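Local coordinates for protein P450 epoxidase (Sorangium cellulosum, PDB 1Q5D) that belongs to the cytochrome P450 family and binds a haem and a second ligand, EPB, within a largely helical fold, at residues A[20-26]-A[397-401]; A[141-146]-A[407-413]; A[160-164]-A[221-226]; A[289-294]-A[346-352]. All coordinates share one frame; numbering follows the deposited sequence.

Interaction 3 stands apart from the others. It joins helix 154-161 to helix 225-234, its centre about 37 Å from that of interaction 1 and on the opposite side of the chain's centre. Interactions 1 and 2 have centres about 20 Å apart and touch where G398 meets E407. Both use the C-terminal antiparallel sheet, through strands 396-397 and 406-412. Their segments alternate along the chain, so an N-terminal loop and strand 143-144 both meet the C-terminal part of the chain. Interactions 3 and 4 follow in series within that span. The centre of interaction 4, on helix 287-297, is about 24 Å from those of interactions 1 and 2. Interactions 2 and 4 both pack against helix 257-272. The set joins parts far apart in sequence within a haem-containing fold.

Interaction 1 (A[20-26]-A[397-401]); sequences FAPGYAE and FGYHP
F397 turns one ring face to the backbone of A25 and E26, and this is the close-packed end of the contact. E26 CA sits 3.8 Å from the centroid of the F397 ring, 16° off the normal, a CH-pi contact. A25 O lies above the same face, toward the rim. E26 CB meets F397 CD2 at 3.7 Å. From there the E26 chain runs on extended, crossing the phenyl side chain at about a right angle, and its carboxylate leads away. A25 points its methyl at the other segment, with A25 CB 3.9 Å from F397 CB.

F20 fills a second buried spot. The edge of its ring comes to P401, with F20 CE2 3.9 Å from P401 CA. P401 itself lies about 5 Å from the bound EPB, measured from its side chain.

The outer side is looser. Y399 is exposed, and its CG stands anti to its own carbonyl carbon (chi1 -61°), which swings the ring toward the first segment. There Y399 CE2 lies 3.3 Å from F20 O. The phenol oxygen touches only carbon of P22 within this contact, with Y399 OH 3.7 Å from P22 CA. P22 is exposed too. It belongs to a type II turn from A21 to Y24, closed by a backbone bond from Y24 N to A21 O.

The two segments share no hydrogen bond. Three of their carbonyls bond outside the pair: R404 NE donates to A25 O, and R302 to G398 O and H400 O. The chemistry is therefore that of a largely apolar seam, with arginines from outside it serving these carbonyls.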
# COMPACT_ATOMS: atom_id res chain seq x y z
N PHE A 20 -12.71 -13.21 2.35
CA PHE A 20 -12.70 -13.59 0.93
C PHE A 20 -14.09 -13.92 0.38
O PHE A 20 -14.23 -14.30 -0.78
CB PHE A 20 -11.72 -14.75 0.66
CG PHE A 20 -10.30 -14.39 0.95
CD1 PHE A 20 -9.73 -14.73 2.16
CD2 PHE A 20 -9.56 -13.65 0.05
CE1 PHE A 20 -8.42 -14.38 2.45
CE2 PHE A 20 -8.26 -13.28 0.34
CZ PHE A 20 -7.69 -13.65 1.55
N ALA A 21 -15.12 -13.74 1.21
CA ALA A 21 -16.49 -13.91 0.76
C ALA A 21 -16.82 -12.88 -0.31
O ALA A 21 -16.36 -11.73 -0.23
CB ALA A 21 -17.46 -13.76 1.92
N PRO A 22 -17.58 -13.28 -1.32
CA PRO A 22 -18.10 -12.34 -2.31
C PRO A 22 -18.80 -11.21 -1.59
O PRO A 22 -19.51 -11.45 -0.61
CB PRO A 22 -19.13 -13.18 -3.09
CG PRO A 22 -18.67 -14.59 -2.92
CD PRO A 22 -17.96 -14.68 -1.60
N GLY A 23 -18.59 -9.98 -2.05
CA GLY A 23 -19.16 -8.83 -1.39
C GLY A 23 -18.32 -8.16 -0.31
O GLY A 23 -18.56 -6.98 -0.01
N TYR A 24 -17.36 -8.88 0.28
CA TYR A 24 -16.61 -8.35 1.41
C TYR A 24 -15.75 -7.16 0.99
O TYR A 24 -15.82 -6.10 1.61
CB TYR A 24 -15.76 -9.43 2.10
CG TYR A 24 -14.86 -8.92 3.22
CD1 TYR A 24 -15.25 -9.01 4.56
CD2 TYR A 24 -13.61 -8.38 2.94
CE1 TYR A 24 -14.43 -8.57 5.58
CE2 TYR A 24 -12.78 -7.94 3.94
CZ TYR A 24 -13.18 -8.03 5.26
OH TYR A 24 -12.35 -7.58 6.26
N ALA A 25 -14.96 -7.34 -0.05
CA ALA A 25 -14.15 -6.23 -0.58
C ALA A 25 -15.01 -4.99 -0.85
O ALA A 25 -14.66 -3.89 -0.43
CB ALA A 25 -13.41 -6.65 -1.83
N GLU A 26 -16.13 -5.17 -1.54
CA GLU A 26 -17.04 -4.06 -1.84
C GLU A 26 -17.52 -3.31 -0.59
O GLU A 26 -17.65 -2.08 -0.61
CB GLU A 26 -18.26 -4.54 -2.65
CG GLU A 26 -19.24 -3.43 -2.99
CD GLU A 26 -20.46 -3.92 -3.77
OE1 GLU A 26 -20.86 -5.10 -3.59
OE2 GLU A 26 -21.01 -3.13 -4.56
N PHE A 397 -15.00 -5.50 -7.81
CA PHE A 397 -13.93 -5.80 -6.86
C PHE A 397 -13.42 -7.23 -7.08
O PHE A 397 -14.14 -8.07 -7.63
CB PHE A 397 -14.44 -5.63 -5.42
CG PHE A 397 -14.63 -4.18 -5.00
CD1 PHE A 397 -13.61 -3.50 -4.36
CD2 PHE A 397 -15.81 -3.52 -5.27
CE1 PHE A 397 -13.77 -2.16 -3.99
CE2 PHE A 397 -15.98 -2.18 -4.90
CZ PHE A 397 -14.96 -1.51 -4.26
N GLY A 398 -12.18 -7.50 -6.65
CA GLY A 398 -11.61 -8.83 -6.79
C GLY A 398 -11.28 -9.50 -5.48
O GLY A 398 -11.90 -9.19 -4.45
N TYR A 399 -10.30 -10.40 -5.49
CA TYR A 399 -9.93 -11.21 -4.33
C TYR A 399 -8.43 -11.18 -4.03
O TYR A 399 -7.85 -12.19 -3.62
CB TYR A 399 -10.36 -12.67 -4.55
CG TYR A 399 -11.84 -12.86 -4.73
CD1 TYR A 399 -12.39 -13.07 -6.00
CD2 TYR A 399 -12.70 -12.82 -3.65
CE1 TYR A 399 -13.76 -13.24 -6.17
CE2 TYR A 399 -14.06 -12.98 -3.81
CZ TYR A 399 -14.58 -13.20 -5.06
OH TYR A 399 -15.94 -13.36 -5.19
N HIS A 400 -7.78 -10.04 -4.27
CA HIS A 400 -6.38 -9.86 -3.89
C HIS A 400 -6.21 -10.17 -2.40
O HIS A 400 -7.03 -9.75 -1.58
CB HIS A 400 -5.95 -8.41 -4.19
CG HIS A 400 -4.48 -8.17 -4.07
ND1 HIS A 400 -3.82 -8.25 -2.87
CD2 HIS A 400 -3.55 -7.84 -5.00
CE1 HIS A 400 -2.54 -7.98 -3.06
NE2 HIS A 400 -2.35 -7.75 -4.34
N PRO A 401 -5.18 -10.93 -2.04
CA PRO A 401 -5.00 -11.36 -0.65
C PRO A 401 -4.78 -10.22 0.34
O PRO A 401 -5.04 -10.41 1.53
CB PRO A 401 -3.74 -12.24 -0.71
CG PRO A 401 -3.04 -11.83 -1.96
CD PRO A 401 -4.13 -11.46 -2.93

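Interaction 2 (A[141-146]-A[407-413]); sequences EEFDVV and ESLNVIL
The F143 ring carries L413 on one face and V411 near its edge. L413 CD1 stands 4.2 Å from the centroid of the F143 ring, 25° off the normal, a CH-pi contact. V411 CG2 lies close to the ring plane, and its side chain runs beside that of F143, pointing the same way. The second flat group is the D144 carboxylate. Two backbone N-H groups reach its OD2 from opposite faces. L409 N comes from across the contact at 3.0 Å from D144 OD2, nearly straight at 177°. V146 N comes from D144's own segment at 2.9 Å from the same OD2, a capping bond at the start of helix 146-150. With its CG anti to the backbone N (chi1 -174°), D144 reaches both. Beside it N410 ND2 packs on D144 CB.

Between these groups the backbones pair as antiparallel strands. F143 and V411 form a hydrogen-bonded pair: V411 N to F143 O is 2.8 Å, and F143 N to V411 O is 3.2 Å. D144 and N410 are the neighbouring non-hydrogen-bonded pair. Further on, V145 N donates to L409 O at 2.8 Å. On the F143 side, V145 CG2 meets V411 CG1 at 3.8 Å. V145, V146, L409 and V411 all lean on helix 257-272. A classic bulge places E407 and S408 opposite V396 of strand 396-397, another partner of strand 406-412.

The buried D144 OD2 thus accepts L409 N beside the V145 N to L409 O bond. At least two N-H groups on one oxygen would probably steady its negative charge.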
# COMPACT_ATOMS: atom_id res chain seq x y z
N GLU A 141 -16.62 6.79 -25.03
CA GLU A 141 -17.87 6.79 -24.29
C GLU A 141 -17.58 6.39 -22.84
O GLU A 141 -18.09 7.00 -21.90
CB GLU A 141 -18.86 5.81 -24.92
CG GLU A 141 -20.31 6.28 -24.89
CD GLU A 141 -20.57 7.47 -25.81
OE1 GLU A 141 -21.34 8.38 -25.40
OE2 GLU A 141 -20.00 7.50 -26.93
N GLU A 142 -16.73 5.37 -22.69
CA GLU A 142 -16.40 4.80 -21.38
C GLU A 142 -14.95 5.05 -20.97
O GLU A 142 -14.02 4.93 -21.78
CB GLU A 142 -16.70 3.30 -21.37
CG GLU A 142 -15.96 2.51 -22.45
CD GLU A 142 -16.45 2.81 -23.85
OE1 GLU A 142 -17.57 2.37 -24.20
OE2 GLU A 142 -15.72 3.48 -24.62
N PHE A 143 -14.76 5.40 -19.70
CA PHE A 143 -13.44 5.60 -19.13
C PHE A 143 -13.32 4.79 -17.84
O PHE A 143 -14.13 4.94 -16.92
CB PHE A 143 -13.20 7.09 -18.85
CG PHE A 143 -11.76 7.44 -18.56
CD1 PHE A 143 -10.83 7.53 -19.59
CD2 PHE A 143 -11.34 7.69 -17.26
CE1 PHE A 143 -9.51 7.86 -19.33
CE2 PHE A 143 -10.01 8.02 -17.00
CZ PHE A 143 -9.10 8.10 -18.02
N ASP A 144 -12.32 3.92 -17.80
CA ASP A 144 -12.05 3.10 -16.62
C ASP A 144 -10.97 3.75 -15.77
O ASP A 144 -9.80 3.76 -16.14
CB ASP A 144 -11.61 1.71 -17.05
CG ASP A 144 -11.44 0.77 -15.88
OD1 ASP A 144 -11.36 -0.46 -16.12
OD2 ASP A 144 -11.39 1.15 -14.69
N VAL A 145 -11.37 4.28 -14.62
CA VAL A 145 -10.46 5.00 -13.72
C VAL A 145 -9.32 4.12 -13.22
O VAL A 145 -8.24 4.60 -12.87
CB VAL A 145 -11.23 5.66 -12.58
CG1 VAL A 145 -10.28 6.28 -11.54
CG2 VAL A 145 -12.18 6.73 -13.15
N VAL A 146 -9.56 2.81 -13.20
CA VAL A 146 -8.47 1.90 -12.91
C VAL A 146 -7.58 1.70 -14.13
O VAL A 146 -6.47 2.23 -14.17
CB VAL A 146 -8.96 0.55 -12.34
CG1 VAL A 146 -7.78 -0.40 -12.14
CG2 VAL A 146 -9.69 0.76 -11.02
N GLU A 407 -11.18 -3.74 -9.60
CA GLU A 407 -10.74 -4.18 -10.91
C GLU A 407 -11.13 -3.21 -12.02
O GLU A 407 -10.41 -3.05 -13.00
CB GLU A 407 -11.28 -5.59 -11.20
CG GLU A 407 -10.70 -6.64 -10.26
CD GLU A 407 -11.27 -8.03 -10.48
OE1 GLU A 407 -10.58 -9.00 -10.13
OE2 GLU A 407 -12.39 -8.16 -11.00
N SER A 408 -12.28 -2.57 -11.85
CA SER A 408 -12.77 -1.58 -12.81
C SER A 408 -13.64 -0.54 -12.11
O SER A 408 -14.41 -0.85 -11.20
CB SER A 408 -13.53 -2.26 -13.97
OG SER A 408 -14.69 -2.91 -13.49
N LEU A 409 -13.48 0.71 -12.54
CA LEU A 409 -14.26 1.83 -12.04
C LEU A 409 -14.67 2.65 -13.26
O LEU A 409 -13.94 3.54 -13.70
CB LEU A 409 -13.41 2.67 -11.08
CG LEU A 409 -14.08 3.89 -10.44
CD1 LEU A 409 -15.44 3.53 -9.89
CD2 LEU A 409 -13.19 4.51 -9.34
N ASN A 410 -15.82 2.31 -13.82
CA ASN A 410 -16.23 2.88 -15.09
C ASN A 410 -17.04 4.16 -14.89
O ASN A 410 -18.00 4.19 -14.13
CB ASN A 410 -17.01 1.86 -15.92
CG ASN A 410 -16.10 0.88 -16.64
OD1 ASN A 410 -16.05 -0.30 -16.30
ND2 ASN A 410 -15.36 1.37 -17.63
N VAL A 411 -16.63 5.21 -15.59
CA VAL A 411 -17.26 6.51 -15.44
C VAL A 411 -17.57 7.12 -16.79
O VAL A 411 -17.07 6.66 -17.83
CB VAL A 411 -16.36 7.50 -14.66
CG1 VAL A 411 -16.01 6.96 -13.29
CG2 VAL A 411 -15.10 7.84 -15.46
N ILE A 412 -18.42 8.14 -16.77
CA ILE A 412 -18.66 8.98 -17.92
C ILE A 412 -18.12 10.36 -17.56
O ILE A 412 -18.62 11.01 -16.64
CB ILE A 412 -20.16 9.07 -18.22
CG1 ILE A 412 -20.74 7.67 -18.47
CG2 ILE A 412 -20.41 9.99 -19.41
CD1 ILE A 412 -22.16 7.50 -17.99
N LEU A 413 -17.09 10.79 -18.28
CA LEU A 413 -16.40 12.02 -17.91
C LEU A 413 -17.26 13.27 -18.13
O LEU A 413 -17.41 14.08 -17.22
CB LEU A 413 -15.06 12.12 -18.64
CG LEU A 413 -14.04 11.06 -18.23
CD1 LEU A 413 -12.87 11.03 -19.20
CD2 LEU A 413 -13.55 11.28 -16.80
O HOH W 1 -16.38 8.79 -20.98

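Interaction 3 (A[160-164]-A[221-226]); sequences ALLKV and LENDVL
K163 and D224 make the salt bridge of this contact, with K163 NZ 3.1 Å from D224 OD1. The bond uses the lone pair of OD1 that points away from OD2. The two side chains run antiparallel, alongside one another, and the lysine bends at its last torsion (chi4 60°) to deliver its nitrogen. D224 OD2 has partners outside the two segments, T227 OG1 and R216 NH1. D224 is the N-cap of helix 225-234.

Two waters continue the polar network. Both lie within bonding distance of L161 O and may donate to it. One accepts from V225 N at 3.0 Å from that nitrogen, the other from L226 N. They connect the end of one helix to the first N-H groups of the next. K163 has positive phi (56°) and closes the preceding helix as a Schellman motif.

Packing surrounds the two waters. K163 CD presses on L221 CD1 at 3.4 Å, a tight carbon pair. L161 CD1 meets V225 CG2 at 3.7 Å. L162 CD1 lies 4.0 Å from L226 CG.

R216 of helix 195-218 also donates to L162 O, so it serves both segments. L162 and L226 rest on V248 of helix 241-255, so the end of helix 154-161 and the start of helix 225-234 meet over that helix.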
# COMPACT_ATOMS: atom_id res chain seq x y z
N ALA A 160 10.37 7.55 -12.12
CA ALA A 160 10.93 8.90 -12.16
C ALA A 160 11.88 9.11 -10.98
O ALA A 160 12.97 9.66 -11.15
CB ALA A 160 9.81 9.94 -12.16
N LEU A 161 11.47 8.66 -9.79
CA LEU A 161 12.32 8.80 -8.61
C LEU A 161 13.61 7.98 -8.76
O LEU A 161 14.68 8.36 -8.24
CB LEU A 161 11.54 8.36 -7.36
CG LEU A 161 12.28 8.25 -6.03
CD1 LEU A 161 12.55 9.63 -5.42
CD2 LEU A 161 11.50 7.37 -5.05
N LEU A 162 13.50 6.86 -9.46
CA LEU A 162 14.61 5.95 -9.69
C LEU A 162 15.38 6.28 -10.98
O LEU A 162 16.39 5.65 -11.28
CB LEU A 162 14.10 4.51 -9.79
CG LEU A 162 14.10 3.57 -8.58
CD1 LEU A 162 14.21 4.24 -7.21
CD2 LEU A 162 12.91 2.59 -8.65
N LYS A 163 14.86 7.25 -11.74
CA LYS A 163 15.41 7.64 -13.03
C LYS A 163 15.49 6.44 -13.98
O LYS A 163 16.52 6.16 -14.59
CB LYS A 163 16.76 8.36 -12.86
CG LYS A 163 16.62 9.63 -12.01
CD LYS A 163 17.77 10.61 -12.26
CE LYS A 163 17.54 11.93 -11.52
NZ LYS A 163 17.43 11.75 -10.04
N VAL A 164 14.36 5.74 -14.09
CA VAL A 164 14.20 4.64 -15.03
C VAL A 164 13.32 5.14 -16.17
O VAL A 164 12.34 5.82 -15.93
CB VAL A 164 13.55 3.41 -14.33
CG1 VAL A 164 13.24 2.30 -15.33
CG2 VAL A 164 14.44 2.90 -13.24
N LEU A 221 24.70 9.52 -10.59
CA LEU A 221 24.11 10.84 -10.82
C LEU A 221 24.10 11.70 -9.54
O LEU A 221 24.21 11.18 -8.43
CB LEU A 221 22.70 10.70 -11.38
CG LEU A 221 22.48 10.04 -12.74
CD1 LEU A 221 21.02 9.66 -12.92
CD2 LEU A 221 22.97 10.95 -13.88
N GLU A 222 23.96 13.01 -9.71
CA GLU A 222 23.86 13.93 -8.58
C GLU A 222 22.41 13.99 -8.09
O GLU A 222 21.48 13.84 -8.89
CB GLU A 222 24.32 15.34 -8.98
CG GLU A 222 25.81 15.60 -8.78
CD GLU A 222 26.21 17.01 -9.19
OE1 GLU A 222 26.12 17.93 -8.34
OE2 GLU A 222 26.60 17.21 -10.36
N ASN A 223 22.24 14.23 -6.79
CA ASN A 223 20.91 14.32 -6.17
C ASN A 223 20.03 13.17 -6.63
O ASN A 223 18.96 13.38 -7.19
CB ASN A 223 20.22 15.65 -6.49
CG ASN A 223 21.12 16.85 -6.28
OD1 ASN A 223 21.70 17.04 -5.21
ND2 ASN A 223 21.25 17.68 -7.32
N ASP A 224 20.51 11.95 -6.40
CA ASP A 224 19.87 10.77 -6.97
C ASP A 224 19.78 9.69 -5.91
O ASP A 224 20.77 9.38 -5.26
CB ASP A 224 20.66 10.29 -8.18
CG ASP A 224 20.06 9.06 -8.83
OD1 ASP A 224 18.94 9.17 -9.35
OD2 ASP A 224 20.63 7.96 -8.85
N VAL A 225 18.58 9.14 -5.72
CA VAL A 225 18.35 8.20 -4.62
C VAL A 225 19.18 6.95 -4.79
O VAL A 225 19.90 6.52 -3.86
CB VAL A 225 16.86 7.78 -4.51
CG1 VAL A 225 16.69 6.68 -3.47
CG2 VAL A 225 16.00 8.97 -4.18
N LEU A 226 19.08 6.34 -5.97
CA LEU A 226 19.84 5.12 -6.26
C LEU A 226 21.35 5.33 -6.14
O LEU A 226 22.05 4.54 -5.51
CB LEU A 226 19.49 4.56 -7.63
CG LEU A 226 18.17 3.79 -7.75
CD1 LEU A 226 18.09 3.12 -9.13
CD2 LEU A 226 18.01 2.74 -6.63
O HOH W 2 17.50 7.38 -8.49
O HOH W 3 16.30 10.28 -7.38

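Interaction 4 (A[289-294]-A[346-352]); sequences NALDEV and FDVRRDT
N289 sends its amide across to the loop and uses both ends. Its nitrogen faces two backbone carbonyls, both near the amide plane. N289 ND2 to R350 O is 3.1 Å. N289 ND2 to V348 O is 2.5 Å, so short that the modelled length is doubtful, and V348 O is met from above its carbonyl plane. At the other end T352 OG1 donates to N289 OD1 at 3.2 Å. Donors at OD1 and carbonyls at ND2 probably fix which way round the amide sits.

E293 lies one helical turn on and faces the same loop. Bent at chi2 (71°), it runs alongside F346 in the opposite direction, with the carboxylate and ring planes only 12° apart. E293 CG touches F346 CD1 at 3.4 Å. E293 OE1 accepts from D347 N at 2.8 Å. It also forms a salt bridge with R350 NE at 3.0 Å, reached from above the carboxylate plane.

E293 and R296 form the ExxR motif of the P450 K helix, and R296 is also bridged to E293 OE1. With R350 the arrangement is consistent with the E-R-R triad of the family. R350 NH1 donates to S341 O, helping to place the guanidinium.

Apolar groups close the flank. A290 CB meets V348 CG1 at 3.5 Å, and V294 CG2 lies beside the F346 ring. The loop makes a type I turn from D347 to R350, and D347 OD1 accepts from R349 N as an Asx turn. A water donates to N289 OD1 and accepts from T352 N.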
# COMPACT_ATOMS: atom_id res chain seq x y z
N ASN A 289 -6.52 16.57 2.85
CA ASN A 289 -7.26 15.99 3.96
C ASN A 289 -8.29 14.98 3.48
O ASN A 289 -8.50 13.97 4.13
CB ASN A 289 -7.96 17.06 4.79
CG ASN A 289 -8.44 16.53 6.12
OD1 ASN A 289 -7.66 15.99 6.90
ND2 ASN A 289 -9.74 16.64 6.36
N ALA A 290 -8.91 15.25 2.35
CA ALA A 290 -9.90 14.33 1.78
C ALA A 290 -9.28 12.98 1.42
O ALA A 290 -9.92 11.93 1.54
CB ALA A 290 -10.54 14.95 0.56
N LEU A 291 -8.03 13.01 0.97
CA LEU A 291 -7.37 11.78 0.53
C LEU A 291 -7.01 10.96 1.75
O LEU A 291 -7.05 9.73 1.71
CB LEU A 291 -6.13 12.09 -0.31
CG LEU A 291 -6.42 12.78 -1.64
CD1 LEU A 291 -5.12 13.25 -2.30
CD2 LEU A 291 -7.18 11.83 -2.57
N ASP A 292 -6.67 11.63 2.85
CA ASP A 292 -6.39 10.92 4.09
C ASP A 292 -7.67 10.31 4.66
O ASP A 292 -7.67 9.19 5.20
CB ASP A 292 -5.72 11.84 5.12
CG ASP A 292 -4.32 12.26 4.71
OD1 ASP A 292 -3.66 11.52 3.95
OD2 ASP A 292 -3.79 13.32 5.10
N GLU A 293 -8.76 11.05 4.53
CA GLU A 293 -10.06 10.55 4.98
C GLU A 293 -10.55 9.38 4.10
O GLU A 293 -11.30 8.54 4.56
CB GLU A 293 -11.09 11.69 5.02
CG GLU A 293 -12.54 11.25 5.19
CD GLU A 293 -12.86 10.73 6.57
OE1 GLU A 293 -14.05 10.70 6.94
OE2 GLU A 293 -11.93 10.35 7.30
N VAL A 294 -10.12 9.33 2.84
CA VAL A 294 -10.49 8.19 2.00
C VAL A 294 -9.97 6.91 2.65
O VAL A 294 -10.71 5.92 2.77
CB VAL A 294 -9.94 8.31 0.57
CG1 VAL A 294 -10.02 6.95 -0.17
CG2 VAL A 294 -10.68 9.36 -0.21
N PHE A 346 -18.20 9.69 5.72
CA PHE A 346 -17.06 10.22 4.98
C PHE A 346 -17.05 11.74 5.14
O PHE A 346 -17.87 12.45 4.54
CB PHE A 346 -17.19 9.82 3.51
CG PHE A 346 -16.06 10.30 2.62
CD1 PHE A 346 -14.74 9.95 2.88
CD2 PHE A 346 -16.33 11.07 1.50
CE1 PHE A 346 -13.71 10.38 2.05
CE2 PHE A 346 -15.30 11.51 0.67
CZ PHE A 346 -14.00 11.16 0.94
N ASP A 347 -16.12 12.24 5.94
CA ASP A 347 -16.10 13.66 6.29
C ASP A 347 -14.74 14.28 5.98
O ASP A 347 -13.82 14.16 6.76
CB ASP A 347 -16.43 13.84 7.77
CG ASP A 347 -16.46 15.29 8.19
OD1 ASP A 347 -16.34 16.20 7.33
OD2 ASP A 347 -16.58 15.62 9.39
N VAL A 348 -14.63 14.94 4.83
CA VAL A 348 -13.35 15.48 4.38
C VAL A 348 -12.86 16.69 5.19
O VAL A 348 -11.77 17.20 4.95
CB VAL A 348 -13.41 15.83 2.88
CG1 VAL A 348 -13.73 14.59 2.06
CG2 VAL A 348 -14.43 16.94 2.62
N ARG A 349 -13.65 17.11 6.17
CA ARG A 349 -13.27 18.17 7.11
C ARG A 349 -12.80 17.61 8.45
O ARG A 349 -12.25 18.35 9.28
CB ARG A 349 -14.44 19.11 7.36
CG ARG A 349 -14.83 19.99 6.20
CD ARG A 349 -16.08 20.83 6.48
NE ARG A 349 -16.26 21.93 5.54
CZ ARG A 349 -15.45 22.99 5.46
NH1 ARG A 349 -14.39 23.09 6.25
NH2 ARG A 349 -15.69 23.94 4.56
N ARG A 350 -13.01 16.32 8.69
CA ARG A 350 -12.63 15.76 9.98
C ARG A 350 -11.13 15.84 10.22
O ARG A 350 -10.34 15.93 9.29
CB ARG A 350 -13.15 14.33 10.14
CG ARG A 350 -12.21 13.25 9.66
CD ARG A 350 -12.58 11.85 10.18
NE ARG A 350 -13.94 11.50 9.81
CZ ARG A 350 -14.91 11.21 10.68
NH1 ARG A 350 -14.66 11.25 11.99
NH2 ARG A 350 -16.12 10.90 10.24
N ASP A 351 -10.75 15.82 11.49
CA ASP A 351 -9.37 15.63 11.84
C ASP A 351 -9.01 14.17 11.56
O ASP A 351 -9.61 13.27 12.16
CB ASP A 351 -9.16 15.93 13.33
CG ASP A 351 -7.71 16.08 13.69
OD1 ASP A 351 -6.86 15.50 12.99
OD2 ASP A 351 -7.32 16.79 14.65
N THR A 352 -8.05 13.94 10.68
CA THR A 352 -7.69 12.56 10.29
C THR A 352 -6.38 12.13 10.92
O THR A 352 -5.83 11.09 10.54
CB THR A 352 -7.54 12.43 8.77
OG1 THR A 352 -6.53 13.34 8.32
CG2 THR A 352 -8.79 12.87 8.04
O HOH W 4 -6.68 16.27 9.63